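Local structure of PLP-Dependent L-Arginine Hydroxylase MppP (Streptomyces wadayamensis, 5DJ1) at residues Lys40-Leu45 / Arg263-Asp268; Arg83-Tyr88 / Gly231-Ser236; Asp106-Val111 / Asn125-Val130; Thr114-Ala119 / Cys336-Trp341. The protein is a pyridoxal-phosphate-dependent enzyme that hydroxylates L-arginine, built on an aminotransferase scaffold whose transaminase activity it may share. All blocks are in the same frame, centred on the assembly; numbering follows the deposited sequence.

How the contacts relate
Contacts 2 and 3 lie at the two margins of the seven-stranded mixed sheet: within the chain, strand 84-87 is outermost at one side and strand 128-133 at the other, and the contact centres are about 21 Å apart. Contact 4 touches contact 3, about 14 Å away between centres, because helix 116-124 links strands 107-112 and 128-133 and W341 leans on both. Contact 1 lies apart, joining helix 36-43 to the long helix 256-292, about 22 Å from contact 2 between centres. Along the chain contact 1 spans contact 2, which spans contact 3; contact 4 alternates with all three, its late loop bringing Q338 beside the magnesium ligand D116, just beyond strand 107-112.

Contact 1: residues Lys40-Leu45 / Arg263-Asp268; sequences KIVNEL and REFSRD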
loop_
_atom_site.group_PDB
_atom_site.type_symbol
_atom_site.label_atom_id
_atom_site.label_comp_id
_atom_site.label_asym_id
_atom_site.label_seq_id
_atom_site.Cartn_x
_atom_site.Cartn_y
_atom_site.Cartn_z
ATOM N N LYS B 40 25.987 3.208 5.823
ATOM C CA LYS B 40 26.062 3.132 7.280
ATOM C C LYS B 40 24.686 2.880 7.916
ATOM O O LYS B 40 24.550 2.101 8.878
ATOM C CB LYS B 40 26.666 4.425 7.820
ATOM C CG LYS B 40 27.050 4.327 9.294
ATOM C CD LYS B 40 27.612 5.627 9.812
ATOM C CE LYS B 40 27.892 5.556 11.311
ATOM N NZ LYS B 40 26.609 5.466 12.079
ATOM N N ILE B 41 23.654 3.538 7.402
ATOM C CA ILE B 41 22.310 3.332 7.930
ATOM C C ILE B 41 21.854 1.894 7.691
ATOM O O ILE B 41 21.277 1.247 8.574
ATOM C CB ILE B 41 21.346 4.344 7.295
ATOM C CG1 ILE B 41 21.739 5.769 7.717
ATOM C CG2 ILE B 41 19.905 4.005 7.673
ATOM C CD1 ILE B 41 21.127 6.868 6.871
ATOM N N VAL B 42 22.089 1.379 6.486
ATOM C CA VAL B 42 21.656 0.033 6.140
ATOM C C VAL B 42 22.338 -0.983 7.032
ATOM O O VAL B 42 21.718 -1.950 7.494
ATOM C CB VAL B 42 21.930 -0.242 4.649
ATOM C CG1 VAL B 42 21.829 -1.719 4.317
ATOM C CG2 VAL B 42 20.971 0.575 3.778
ATOM N N ASN B 43 23.624 -0.798 7.282
ATOM C CA ASN B 43 24.305 -1.772 8.118
ATOM C C ASN B 43 23.881 -1.678 9.578
ATOM O O ASN B 43 24.175 -2.587 10.339
ATOM C CB ASN B 43 25.817 -1.617 7.919
ATOM C CG ASN B 43 26.235 -2.137 6.560
ATOM O OD1 ASN B 43 26.146 -3.338 6.306
ATOM N ND2 ASN B 43 26.594 -1.243 5.658
ATOM N N GLU B 44 23.133 -0.648 9.958
ATOM C CA GLU B 44 22.563 -0.530 11.286
ATOM C C GLU B 44 21.078 -0.855 11.311
ATOM O O GLU B 44 20.393 -0.531 12.288
ATOM C CB GLU B 44 22.823 0.879 11.823
ATOM C CG GLU B 44 24.290 1.056 12.176
ATOM C CD GLU B 44 24.645 2.464 12.586
ATOM O OE1 GLU B 44 23.808 3.130 13.233
ATOM O OE2 GLU B 44 25.780 2.887 12.266
ATOM N N LEU B 45 20.578 -1.516 10.273
ATOM C CA LEU B 45 19.162 -1.873 10.243
ATOM C C LEU B 45 18.710 -2.688 11.454
ATOM O O LEU B 45 17.614 -2.408 11.967
ATOM C CB LEU B 45 18.841 -2.626 8.947
ATOM C CG LEU B 45 18.232 -1.790 7.824
ATOM C CD1 LEU B 45 18.088 -2.638 6.567
ATOM C CD2 LEU B 45 16.872 -1.192 8.222
ATOM N N ARG B 263 13.616 8.717 8.425
ATOM C CA ARG B 263 14.249 9.691 9.299
ATOM C C ARG B 263 15.760 9.697 9.113
ATOM O O ARG B 263 16.379 10.765 8.999
ATOM C CB ARG B 263 13.896 9.389 10.749
ATOM C CG ARG B 263 14.540 10.306 11.772
ATOM C CD ARG B 263 14.351 9.705 13.170
ATOM N NE ARG B 263 15.238 8.555 13.350
ATOM C CZ ARG B 263 15.060 7.582 14.236
ATOM N NH1 ARG B 263 14.015 7.583 15.052
ATOM N NH2 ARG B 263 15.929 6.589 14.284
ATOM N N GLU B 264 16.378 8.517 9.091
ATOM C CA GLU B 264 17.833 8.460 8.990
ATOM C C GLU B 264 18.319 8.914 7.618
ATOM O O GLU B 264 19.343 9.596 7.524
ATOM C CB GLU B 264 18.354 7.055 9.301
ATOM C CG GLU B 264 18.145 6.573 10.775
ATOM C CD GLU B 264 18.748 7.547 11.773
ATOM O OE1 GLU B 264 19.963 7.842 11.674
ATOM O OE2 GLU B 264 17.989 8.066 12.620
ATOM N N PHE B 265 17.630 8.526 6.539
ATOM C CA PHE B 265 18.040 8.993 5.220
ATOM C C PHE B 265 17.848 10.495 5.098
ATOM O O PHE B 265 18.671 11.170 4.481
ATOM C CB PHE B 265 17.293 8.247 4.102
ATOM C CG PHE B 265 17.973 6.965 3.670
ATOM C CD1 PHE B 265 18.127 5.905 4.557
ATOM C CD2 PHE B 265 18.464 6.827 2.386
ATOM C CE1 PHE B 265 18.759 4.715 4.150
ATOM C CE2 PHE B 265 19.092 5.648 1.974
ATOM C CZ PHE B 265 19.239 4.583 2.867
ATOM N N SER B 266 16.800 11.045 5.719
ATOM C CA SER B 266 16.591 12.484 5.687
ATOM C C SER B 266 17.686 13.220 6.452
ATOM O O SER B 266 18.166 14.257 5.995
ATOM C CB SER B 266 15.222 12.833 6.259
ATOM O OG SER B 266 14.188 12.336 5.437
ATOM N N ARG B 267 18.105 12.691 7.609
ATOM C CA ARG B 267 19.190 13.325 8.359
ATOM C C ARG B 267 20.520 13.236 7.621
ATOM O O ARG B 267 21.294 14.199 7.619
ATOM C CB ARG B 267 19.314 12.702 9.758
ATOM C CG ARG B 267 18.205 13.135 10.697
ATOM C CD ARG B 267 18.218 12.390 12.035
ATOM N NE ARG B 267 17.110 12.813 12.895
ATOM C CZ ARG B 267 16.770 12.218 14.041
ATOM N NH1 ARG B 267 17.453 11.161 14.467
ATOM N NH2 ARG B 267 15.734 12.675 14.755
ATOM N N ASP B 268 20.826 12.088 7.006
ATOM C CA ASP B 268 22.006 12.026 6.148
ATOM C C ASP B 268 21.921 13.037 5.000
ATOM O O ASP B 268 22.923 13.698 4.665
ATOM C CB ASP B 268 22.185 10.625 5.572
ATOM C CG ASP B 268 23.260 10.585 4.490
ATOM O OD1 ASP B 268 24.463 10.561 4.853
ATOM O OD2 ASP B 268 22.922 10.590 3.278
#
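I41 carries this contact, its side chain lying against E264 and F265 of the helix that runs through 263-268. CG1 lies anti to the carbonyl carbon (chi1 -65°) and carries CD1 over the helix backbone, 3.3 Å from the O of E264 and 4.1 Å from the CB of D268. The other branch, CG2, comes 3.8 Å from the CE1 of F265, approaching the ring obliquely. V42 adds a looser touch at the ring's edge, its CG2 4.5 Å from the F265 CZ.

E264 meets I41 with its aliphatic root, CB to CD1 3.7 Å, then bends at chi2 and sends its carboxylate off to R263. There OE2 takes both NE (2.9 Å) and NH2 of R263, a side-on grip lying near the guanidinium plane. With E264 reduced to alanine, the CB against I41 would remain, but R263 NE and NH2 are likely to lose their shared acceptor, although E51 and E63 still pair with NH1.

F265 also meets the ring of W223, while V42 packs on W49 of the second subunit. This largely apolar helix-to-helix packing joins the N-terminal helix 36-43 to the long helix 256-292 of the aminotransferase-type fold, near the subunit interface.

Contact 2: residues Arg83-Tyr88 / Gly231-Ser236; sequences RVLSCY and GLLVFS
L85 and L233 face each other as a hydrogen-bonded pair of two antiparallel strands, and the backbone supplies most polar contacts. L85 N donates to L233 O and L233 N to L85 O, both at 2.9 Å and nearly straight. Next, C87 N reaches G231 O at 2.7 Å, while the return bond from G231 N to C87 O is more bent (138°). Between them S86 and L232 form a non-hydrogen-bonded pair.

A side-chain bond prolongs this ladder. The chain of R83, bent at chi2 and chi3, brings NH2 to F235 O at 2.7 Å, with the oxygen at the edge of the guanidinium and near its plane. The contact buries NE without a partner, whereas NH1 has a long, weak ion pair with E237.

Apolar contacts divide between the two faces. On that of V84, S86, L232 and V234, V84 CG1 lies 3.9 Å from L232 CB and also near V234 CG2. On that of L85, C87 and L233, L85 CD1 meets the ring edge of F235 at CE2, 3.5 Å away. F235 has CG between its backbone N and carbonyl carbon (chi1 49°), which swings the ring back beside L85. C87 SG rests 4.2 Å from L233 CB.

Helix 57-71 covers the V84 and L232 face, where E61 and H65 bind S86 OG; helix 243-250 covers the other through Y247, V243 and E244. Strand 231-235 continues into strand 212-218, leaving strand 84-87 outermost within the chain, at the antiparallel margin of the mostly parallel aminotransferase-type sheet.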
loop_
_atom_site.group_PDB
_atom_site.type_symbol
_atom_site.label_atom_id
_atom_site.label_comp_id
_atom_site.label_asym_id
_atom_site.label_seq_id
_atom_site.Cartn_x
_atom_site.Cartn_y
_atom_site.Cartn_z
ATOM N N ARG B 83 -2.187 14.642 11.374
ATOM C CA ARG B 83 -2.485 15.482 10.220
ATOM C C ARG B 83 -1.740 15.025 8.966
ATOM O O ARG B 83 -2.202 15.277 7.845
ATOM C CB ARG B 83 -2.126 16.948 10.499
ATOM C CG ARG B 83 -3.027 17.688 11.495
ATOM C CD ARG B 83 -4.401 18.072 10.915
ATOM N NE ARG B 83 -4.325 18.638 9.565
ATOM C CZ ARG B 83 -4.054 19.910 9.290
ATOM N NH1 ARG B 83 -3.832 20.811 10.265
ATOM N NH2 ARG B 83 -3.994 20.291 8.021
ATOM N N VAL B 84 -0.572 14.412 9.128
ATOM C CA VAL B 84 0.152 13.803 8.024
ATOM C C VAL B 84 -0.099 12.311 8.113
ATOM O O VAL B 84 0.247 11.683 9.114
ATOM C CB VAL B 84 1.653 14.118 8.072
ATOM C CG1 VAL B 84 2.376 13.408 6.911
ATOM C CG2 VAL B 84 1.885 15.605 8.046
ATOM N N LEU B 85 -0.722 11.748 7.085
ATOM C CA LEU B 85 -1.051 10.328 7.076
ATOM C C LEU B 85 -0.005 9.551 6.278
ATOM O O LEU B 85 0.143 9.750 5.067
ATOM C CB LEU B 85 -2.449 10.115 6.511
ATOM C CG LEU B 85 -3.619 10.800 7.219
ATOM C CD1 LEU B 85 -4.883 10.444 6.513
ATOM C CD2 LEU B 85 -3.711 10.442 8.719
ATOM N N SER B 86 0.692 8.637 6.944
ATOM C CA SER B 86 1.733 7.865 6.281
ATOM C C SER B 86 1.136 6.672 5.552
ATOM O O SER B 86 0.419 5.871 6.157
ATOM C CB SER B 86 2.759 7.374 7.303
ATOM O OG SER B 86 3.430 8.452 7.920
ATOM N N CYS B 87 1.456 6.529 4.268
ATOM C CA CYS B 87 0.914 5.462 3.423
ATOM C C CYS B 87 2.046 4.618 2.848
ATOM O O CYS B 87 3.182 5.073 2.758
ATOM C CB CYS B 87 0.071 6.014 2.242
ATOM S SG CYS B 87 -1.220 7.259 2.664
ATOM N N TYR B 88 1.715 3.383 2.425
ATOM C CA TYR B 88 2.738 2.457 1.892
ATOM C C TYR B 88 3.463 3.045 0.691
ATOM O O TYR B 88 4.627 2.732 0.437
ATOM C CB TYR B 88 2.082 1.125 1.490
ATOM C CG TYR B 88 1.367 0.408 2.606
ATOM C CD1 TYR B 88 2.051 -0.000 3.737
ATOM C CD2 TYR B 88 -0.001 0.109 2.507
ATOM C CE1 TYR B 88 1.388 -0.647 4.763
ATOM C CE2 TYR B 88 -0.661 -0.548 3.498
ATOM C CZ TYR B 88 0.053 -0.943 4.634
ATOM O OH TYR B 88 -0.590 -1.582 5.654
ATOM N N GLY B 231 4.381 7.248 1.080
ATOM C CA GLY B 231 3.649 8.415 0.647
ATOM C C GLY B 231 3.145 9.129 1.890
ATOM O O GLY B 231 2.696 8.499 2.844
ATOM N N LEU B 232 3.232 10.447 1.873
ATOM C CA LEU B 232 2.723 11.266 2.969
ATOM C C LEU B 232 1.542 12.082 2.452
ATOM O O LEU B 232 1.689 12.974 1.607
ATOM C CB LEU B 232 3.807 12.165 3.546
ATOM C CG LEU B 232 5.122 11.483 3.891
ATOM C CD1 LEU B 232 6.132 12.519 4.352
ATOM C CD2 LEU B 232 4.897 10.412 4.954
ATOM N N LEU B 233 0.373 11.738 2.934
ATOM C CA LEU B 233 -0.858 12.391 2.534
ATOM C C LEU B 233 -1.185 13.475 3.552
ATOM O O LEU B 233 -1.489 13.170 4.712
ATOM C CB LEU B 233 -1.968 11.362 2.468
ATOM C CG LEU B 233 -3.363 11.791 2.087
ATOM C CD1 LEU B 233 -3.366 12.275 0.663
ATOM C CD2 LEU B 233 -4.263 10.581 2.278
ATOM N N VAL B 234 -1.172 14.718 3.098
ATOM C CA VAL B 234 -1.378 15.905 3.920
ATOM C C VAL B 234 -2.557 16.682 3.354
ATOM O O VAL B 234 -2.679 16.842 2.130
ATOM C CB VAL B 234 -0.116 16.784 3.921
ATOM C CG1 VAL B 234 -0.138 17.732 5.138
ATOM C CG2 VAL B 234 1.159 15.895 3.912
ATOM N N PHE B 235 -3.442 17.153 4.224
ATOM C CA PHE B 235 -4.613 17.854 3.703
ATOM C C PHE B 235 -5.112 18.893 4.693
ATOM O O PHE B 235 -4.817 18.836 5.881
ATOM C CB PHE B 235 -5.723 16.871 3.332
ATOM C CG PHE B 235 -6.017 15.879 4.400
ATOM C CD1 PHE B 235 -6.905 16.183 5.430
ATOM C CD2 PHE B 235 -5.401 14.636 4.390
ATOM C CE1 PHE B 235 -7.173 15.262 6.418
ATOM C CE2 PHE B 235 -5.663 13.715 5.391
ATOM C CZ PHE B 235 -6.547 14.030 6.399
ATOM N N SER B 236 -5.830 19.879 4.164
ATOM C CA SER B 236 -6.368 20.952 4.983
ATOM C C SER B 236 -7.494 20.430 5.870
ATOM O O SER B 236 -8.135 19.414 5.579
ATOM C CB SER B 236 -6.910 22.082 4.110
ATOM O OG SER B 236 -7.946 21.595 3.268
#

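Contact 3: residues Asp106-Val111 / Asn125-Val130; sequences DRVALV and NGLDLV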
loop_
_atom_site.group_PDB
_atom_site.type_symbol
_atom_site.label_atom_id
_atom_site.label_comp_id
_atom_site.label_asym_id
_atom_site.label_seq_id
_atom_site.Cartn_x
_atom_site.Cartn_y
_atom_site.Cartn_z
ATOM N N ASP B 106 -17.041 15.211 -9.809
ATOM C CA ASP B 106 -17.160 14.418 -11.029
ATOM C C ASP B 106 -16.023 14.631 -12.021
ATOM O O ASP B 106 -15.743 13.741 -12.834
ATOM C CB ASP B 106 -18.478 14.732 -11.746
ATOM C CG ASP B 106 -19.678 14.249 -10.985
ATOM O OD1 ASP B 106 -19.574 13.230 -10.274
ATOM O OD2 ASP B 106 -20.715 14.912 -11.079
ATOM N N ARG B 107 -15.400 15.788 -12.005
ATOM C CA ARG B 107 -14.400 16.143 -12.993
ATOM C C ARG B 107 -13.182 16.741 -12.291
ATOM O O ARG B 107 -13.314 17.493 -11.325
ATOM C CB ARG B 107 -14.969 17.130 -14.025
ATOM C CG ARG B 107 -15.974 16.535 -15.006
ATOM C CD ARG B 107 -16.830 17.641 -15.699
ATOM N NE ARG B 107 -17.713 18.299 -14.757
ATOM C CZ ARG B 107 -18.926 17.851 -14.412
ATOM N NH1 ARG B 107 -19.390 16.755 -14.939
ATOM N NH2 ARG B 107 -19.671 18.502 -13.532
ATOM N N VAL B 108 -11.998 16.444 -12.819
ATOM C CA VAL B 108 -10.730 16.923 -12.289
ATOM C C VAL B 108 -9.934 17.532 -13.432
ATOM O O VAL B 108 -9.831 16.926 -14.510
ATOM C CB VAL B 108 -9.932 15.779 -11.639
ATOM C CG1 VAL B 108 -8.505 16.265 -11.211
ATOM C CG2 VAL B 108 -10.736 15.158 -10.444
ATOM N N ALA B 109 -9.401 18.726 -13.211
ATOM C CA ALA B 109 -8.432 19.322 -14.117
ATOM C C ALA B 109 -7.044 18.821 -13.734
ATOM O O ALA B 109 -6.652 18.912 -12.564
ATOM C CB ALA B 109 -8.506 20.844 -14.055
ATOM N N LEU B 110 -6.331 18.249 -14.708
ATOM C CA LEU B 110 -5.049 17.589 -14.467
ATOM C C LEU B 110 -3.995 18.098 -15.448
ATOM O O LEU B 110 -4.267 18.248 -16.645
ATOM C CB LEU B 110 -5.188 16.066 -14.595
ATOM C CG LEU B 110 -3.934 15.193 -14.463
ATOM C CD1 LEU B 110 -3.306 15.227 -13.074
ATOM C CD2 LEU B 110 -4.329 13.774 -14.844
ATOM N N VAL B 111 -2.790 18.362 -14.935
ATOM C CA VAL B 111 -1.720 18.875 -15.776
ATOM C C VAL B 111 -1.391 17.833 -16.851
ATOM O O VAL B 111 -1.507 16.621 -16.644
ATOM C CB VAL B 111 -0.474 19.259 -14.947
ATOM C CG1 VAL B 111 0.155 18.052 -14.215
ATOM C CG2 VAL B 111 0.564 19.950 -15.844
ATOM N N ASN B 125 -11.520 5.523 -10.584
ATOM C CA ASN B 125 -12.433 5.855 -9.509
ATOM C C ASN B 125 -13.595 6.726 -9.975
ATOM O O ASN B 125 -14.336 7.260 -9.150
ATOM C CB ASN B 125 -11.675 6.521 -8.368
ATOM C CG ASN B 125 -10.951 5.502 -7.518
ATOM O OD1 ASN B 125 -11.554 4.865 -6.677
ATOM N ND2 ASN B 125 -9.686 5.290 -7.792
ATOM N N GLY B 126 -13.810 6.823 -11.272
ATOM C CA GLY B 126 -15.008 7.478 -11.790
ATOM C C GLY B 126 -14.895 8.958 -12.079
ATOM O O GLY B 126 -15.920 9.592 -12.327
ATOM N N LEU B 127 -13.693 9.531 -12.087
ATOM C CA LEU B 127 -13.548 10.952 -12.368
ATOM C C LEU B 127 -13.313 11.144 -13.864
ATOM O O LEU B 127 -12.611 10.359 -14.502
ATOM C CB LEU B 127 -12.393 11.568 -11.574
ATOM C CG LEU B 127 -12.463 11.828 -10.058
ATOM C CD1 LEU B 127 -13.784 12.398 -9.624
ATOM C CD2 LEU B 127 -12.120 10.626 -9.266
ATOM N N ASP B 128 -13.949 12.159 -14.426
ATOM C CA ASP B 128 -13.691 12.594 -15.789
ATOM C C ASP B 128 -12.582 13.658 -15.746
ATOM O O ASP B 128 -12.499 14.435 -14.799
ATOM C CB ASP B 128 -15.017 13.123 -16.363
ATOM C CG ASP B 128 -15.014 13.293 -17.852
ATOM O OD1 ASP B 128 -14.145 12.716 -18.512
ATOM O OD2 ASP B 128 -15.914 13.998 -18.363
ATOM N N LEU B 129 -11.682 13.646 -16.721
ATOM C CA LEU B 129 -10.502 14.505 -16.661
ATOM C C LEU B 129 -10.538 15.602 -17.714
ATOM O O LEU B 129 -10.973 15.368 -18.839
ATOM C CB LEU B 129 -9.228 13.698 -16.864
ATOM C CG LEU B 129 -9.076 12.501 -15.921
ATOM C CD1 LEU B 129 -7.827 11.712 -16.276
ATOM C CD2 LEU B 129 -9.023 12.974 -14.470
ATOM N N VAL B 130 -10.031 16.776 -17.346
ATOM C CA VAL B 130 -9.836 17.909 -18.240
ATOM C C VAL B 130 -8.348 18.220 -18.260
ATOM O O VAL B 130 -7.792 18.575 -17.224
ATOM C CB VAL B 130 -10.624 19.152 -17.792
ATOM C CG1 VAL B 130 -10.322 20.323 -18.760
ATOM C CG2 VAL B 130 -12.136 18.856 -17.702
HETATM O O HOH W 1 -17.528 11.741 -13.608
HETATM O O HOH W 2 -18.114 14.706 -16.748
#
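R107 and D128 lie abreast on neighbouring parallel strands, and the arginine can be followed outward across its partner. Its CB sits 3.7 Å from D128 O, the carbonyl that also accepts V108 N. CG is anti to the carbonyl carbon (chi1 -72°), which lays it 3.8 Å from D128 CB. A bend at chi3 then turns the guanidinium so that one face has D106 CB toward its rim, with its plane 83° from that of the D128 carboxylate. NE is held by S149 O. NH1 stops short of a salt bridge: a water at the guanidinium edge accepts from it and donates to D128 OD2 (2.8 Å).

The strands are the two arms of a right-handed beta-alpha-beta crossover through helix 116-124, which closes in a Schellman motif with G126 at C-prime. A second water joins G126 O to D106 O.

The ladder starts with D128 N to D106 O and continues as V108 N to D128 O (2.9 Å), V130 N to V108 O (2.8 Å) and L110 N to V130 O. On the face away from R107, V108 CG2 packs 3.8 Å from L127 CG, while L129 CD2 approaches V108 CB at 4.1 Å. L129 also rests on A119 and L122 of the helix.

Contact 4: residues Thr114-Ala119 / Cys336-Trp341; sequences TFDNIA and CRQFHW. With MG (magnesium ion), chain G.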
loop_
_atom_site.group_PDB
_atom_site.type_symbol
_atom_site.label_atom_id
_atom_site.label_comp_id
_atom_site.label_asym_id
_atom_site.label_seq_id
_atom_site.Cartn_x
_atom_site.Cartn_y
_atom_site.Cartn_z
ATOM N N THR B 114 1.669 14.363 -17.732
ATOM C CA THR B 114 2.146 14.039 -16.397
ATOM C C THR B 114 2.280 12.520 -16.258
ATOM O O THR B 114 2.037 11.755 -17.192
ATOM C CB THR B 114 1.224 14.634 -15.317
ATOM O OG1 THR B 114 1.889 14.626 -14.049
ATOM C CG2 THR B 114 -0.099 13.841 -15.170
ATOM N N PHE B 115 2.673 12.105 -15.061
ATOM C CA PHE B 115 2.738 10.722 -14.609
ATOM C C PHE B 115 1.381 10.076 -14.841
ATOM O O PHE B 115 0.431 10.372 -14.112
ATOM C CB PHE B 115 3.114 10.702 -13.115
ATOM C CG PHE B 115 3.348 9.341 -12.554
ATOM C CD1 PHE B 115 4.372 8.534 -13.052
ATOM C CD2 PHE B 115 2.600 8.887 -11.485
ATOM C CE1 PHE B 115 4.616 7.277 -12.515
ATOM C CE2 PHE B 115 2.837 7.627 -10.936
ATOM C CZ PHE B 115 3.846 6.818 -11.455
ATOM N N ASP B 116 1.275 9.195 -15.832
ATOM C CA ASP B 116 -0.054 8.825 -16.332
ATOM C C ASP B 116 -0.801 7.866 -15.427
ATOM O O ASP B 116 -2.026 7.692 -15.602
ATOM C CB ASP B 116 0.054 8.236 -17.740
ATOM C CG ASP B 116 0.980 7.026 -17.801
ATOM O OD1 ASP B 116 2.148 7.143 -17.366
ATOM O OD2 ASP B 116 0.525 5.957 -18.276
ATOM N N ASN B 117 -0.122 7.314 -14.419
ATOM C CA ASN B 117 -0.814 6.544 -13.402
ATOM C C ASN B 117 -1.845 7.385 -12.682
ATOM O O ASN B 117 -2.843 6.849 -12.191
ATOM C CB ASN B 117 0.179 5.998 -12.380
ATOM C CG ASN B 117 -0.370 4.850 -11.651
ATOM O OD1 ASN B 117 -0.864 3.908 -12.267
ATOM N ND2 ASN B 117 -0.339 4.914 -10.322
ATOM N N ILE B 118 -1.586 8.690 -12.555
ATOM C CA ILE B 118 -2.530 9.575 -11.882
ATOM C C ILE B 118 -3.840 9.590 -12.652
ATOM O O ILE B 118 -4.921 9.481 -12.064
ATOM C CB ILE B 118 -1.940 10.993 -11.725
ATOM C CG1 ILE B 118 -0.735 10.966 -10.778
ATOM C CG2 ILE B 118 -2.976 11.978 -11.139
ATOM C CD1 ILE B 118 0.154 12.223 -10.862
ATOM N N ALA B 119 -3.757 9.697 -13.985
ATOM C CA ALA B 119 -4.953 9.645 -14.805
ATOM C C ALA B 119 -5.681 8.313 -14.618
ATOM O O ALA B 119 -6.903 8.296 -14.440
ATOM C CB ALA B 119 -4.582 9.898 -16.268
ATOM N N CYS B 336 7.432 8.634 -24.930
ATOM C CA CYS B 336 6.743 9.655 -24.157
ATOM C C CYS B 336 5.232 9.700 -24.386
ATOM O O CYS B 336 4.542 10.380 -23.612
ATOM C CB CYS B 336 7.363 11.026 -24.441
ATOM S SG CYS B 336 8.739 11.415 -23.301
ATOM N N ARG B 337 4.706 8.985 -25.402
ATOM C CA ARG B 337 3.274 9.020 -25.695
ATOM C C ARG B 337 2.450 8.803 -24.442
ATOM O O ARG B 337 1.450 9.479 -24.234
ATOM C CB ARG B 337 2.888 7.949 -26.735
ATOM C CG ARG B 337 3.241 8.267 -28.158
ATOM C CD ARG B 337 2.807 7.135 -29.094
ATOM N NE ARG B 337 1.378 7.156 -29.373
ATOM C CZ ARG B 337 0.807 7.848 -30.362
ATOM N NH1 ARG B 337 1.530 8.573 -31.205
ATOM N NH2 ARG B 337 -0.505 7.808 -30.519
ATOM N N GLN B 338 2.871 7.878 -23.583
ATOM C CA GLN B 338 2.050 7.506 -22.435
ATOM C C GLN B 338 1.839 8.667 -21.473
ATOM O O GLN B 338 0.845 8.679 -20.744
ATOM C CB GLN B 338 2.670 6.325 -21.678
ATOM C CG GLN B 338 3.947 6.679 -20.842
ATOM C CD GLN B 338 4.498 5.478 -20.042
ATOM O OE1 GLN B 338 5.072 4.561 -20.617
ATOM N NE2 GLN B 338 4.316 5.493 -18.715
ATOM N N PHE B 339 2.753 9.641 -21.433
ATOM C CA PHE B 339 2.605 10.734 -20.462
ATOM C C PHE B 339 1.611 11.784 -20.957
ATOM O O PHE B 339 1.045 12.536 -20.157
ATOM C CB PHE B 339 3.969 11.378 -20.162
ATOM C CG PHE B 339 4.995 10.393 -19.611
ATOM C CD1 PHE B 339 4.914 9.949 -18.309
ATOM C CD2 PHE B 339 6.029 9.920 -20.416
ATOM C CE1 PHE B 339 5.848 9.026 -17.796
ATOM C CE2 PHE B 339 6.983 9.008 -19.918
ATOM C CZ PHE B 339 6.886 8.550 -18.619
ATOM N N HIS B 340 1.338 11.787 -22.255
ATOM C CA HIS B 340 0.357 12.679 -22.844
ATOM C C HIS B 340 -0.986 11.949 -22.875
ATOM O O HIS B 340 -1.481 11.494 -23.914
ATOM C CB HIS B 340 0.838 13.141 -24.217
ATOM C CG HIS B 340 2.080 13.989 -24.146
ATOM N ND1 HIS B 340 3.340 13.461 -23.934
ATOM C CD2 HIS B 340 2.245 15.334 -24.194
ATOM C CE1 HIS B 340 4.228 14.442 -23.890
ATOM N NE2 HIS B 340 3.593 15.588 -24.045
ATOM N N TRP B 341 -1.556 11.837 -21.664
ATOM C CA TRP B 341 -2.679 10.954 -21.366
ATOM C C TRP B 341 -3.974 11.409 -22.040
ATOM O O TRP B 341 -4.942 10.648 -22.049
ATOM C CB TRP B 341 -2.872 10.849 -19.835
ATOM C CG TRP B 341 -2.973 12.180 -19.167
ATOM C CD1 TRP B 341 -1.953 12.879 -18.587
ATOM C CD2 TRP B 341 -4.150 13.000 -19.036
ATOM N NE1 TRP B 341 -2.421 14.094 -18.121
ATOM C CE2 TRP B 341 -3.761 14.190 -18.381
ATOM C CE3 TRP B 341 -5.481 12.853 -19.432
ATOM C CZ2 TRP B 341 -4.647 15.212 -18.099
ATOM C CZ3 TRP B 341 -6.377 13.887 -19.155
ATOM C CH2 TRP B 341 -5.954 15.049 -18.489
HETATM MG MG MG G . -1.191 5.178 -19.680
HETATM O O HOH W 3 -1.343 3.753 -17.995
HETATM O O HOH W 4 0.232 3.762 -20.617
#
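The F339 ring meets T114 O at its edge, 3.6 Å from CD1, and has Q338 CG over the centre of one face, 3.8 Å above the plane. The A119 methyl lies against the W341 indole, CB to CG 4.0 Å, towards the rim, while T114 CG2 comes obliquely to the W341 NE1 at 3.8 Å; that nitrogen bonds to V111 O.

The D116 carboxylate and the Q338 amide stand 73° apart. Q338 NE2 donates to D116 OD1 at 3.0 Å, meeting it on the syn side but 29° out of the carboxylate plane. D116 CG lies between the backbone N and carbonyl carbon (chi1 57°), turning the carboxylate toward 336-341. The other oxygen, OD2, binds the magnesium ion at 2.4 Å, and the O atoms of two waters lie 2.2 Å from the magnesium. Q338 is thus a second-shell residue, and its bond would help to set the rotation of the D116 carboxylate. A leucine in its place would probably leave OD1 without this donor, so that the carboxylate is held in its rotation mainly by the metal. Backbone T114 N to F339 O, 3.1 Å, ties the two segments together.

Helix 116-124 also holds D120, another magnesium ligand of this protein. The loop 336-341 follows strand 334-335 of the small antiparallel sheet and crosses to the large one, where W341 lies against L110 of strand 107-112 and L129 and P131 of strand 128-133; F339 packs on R352 of strand 350-354.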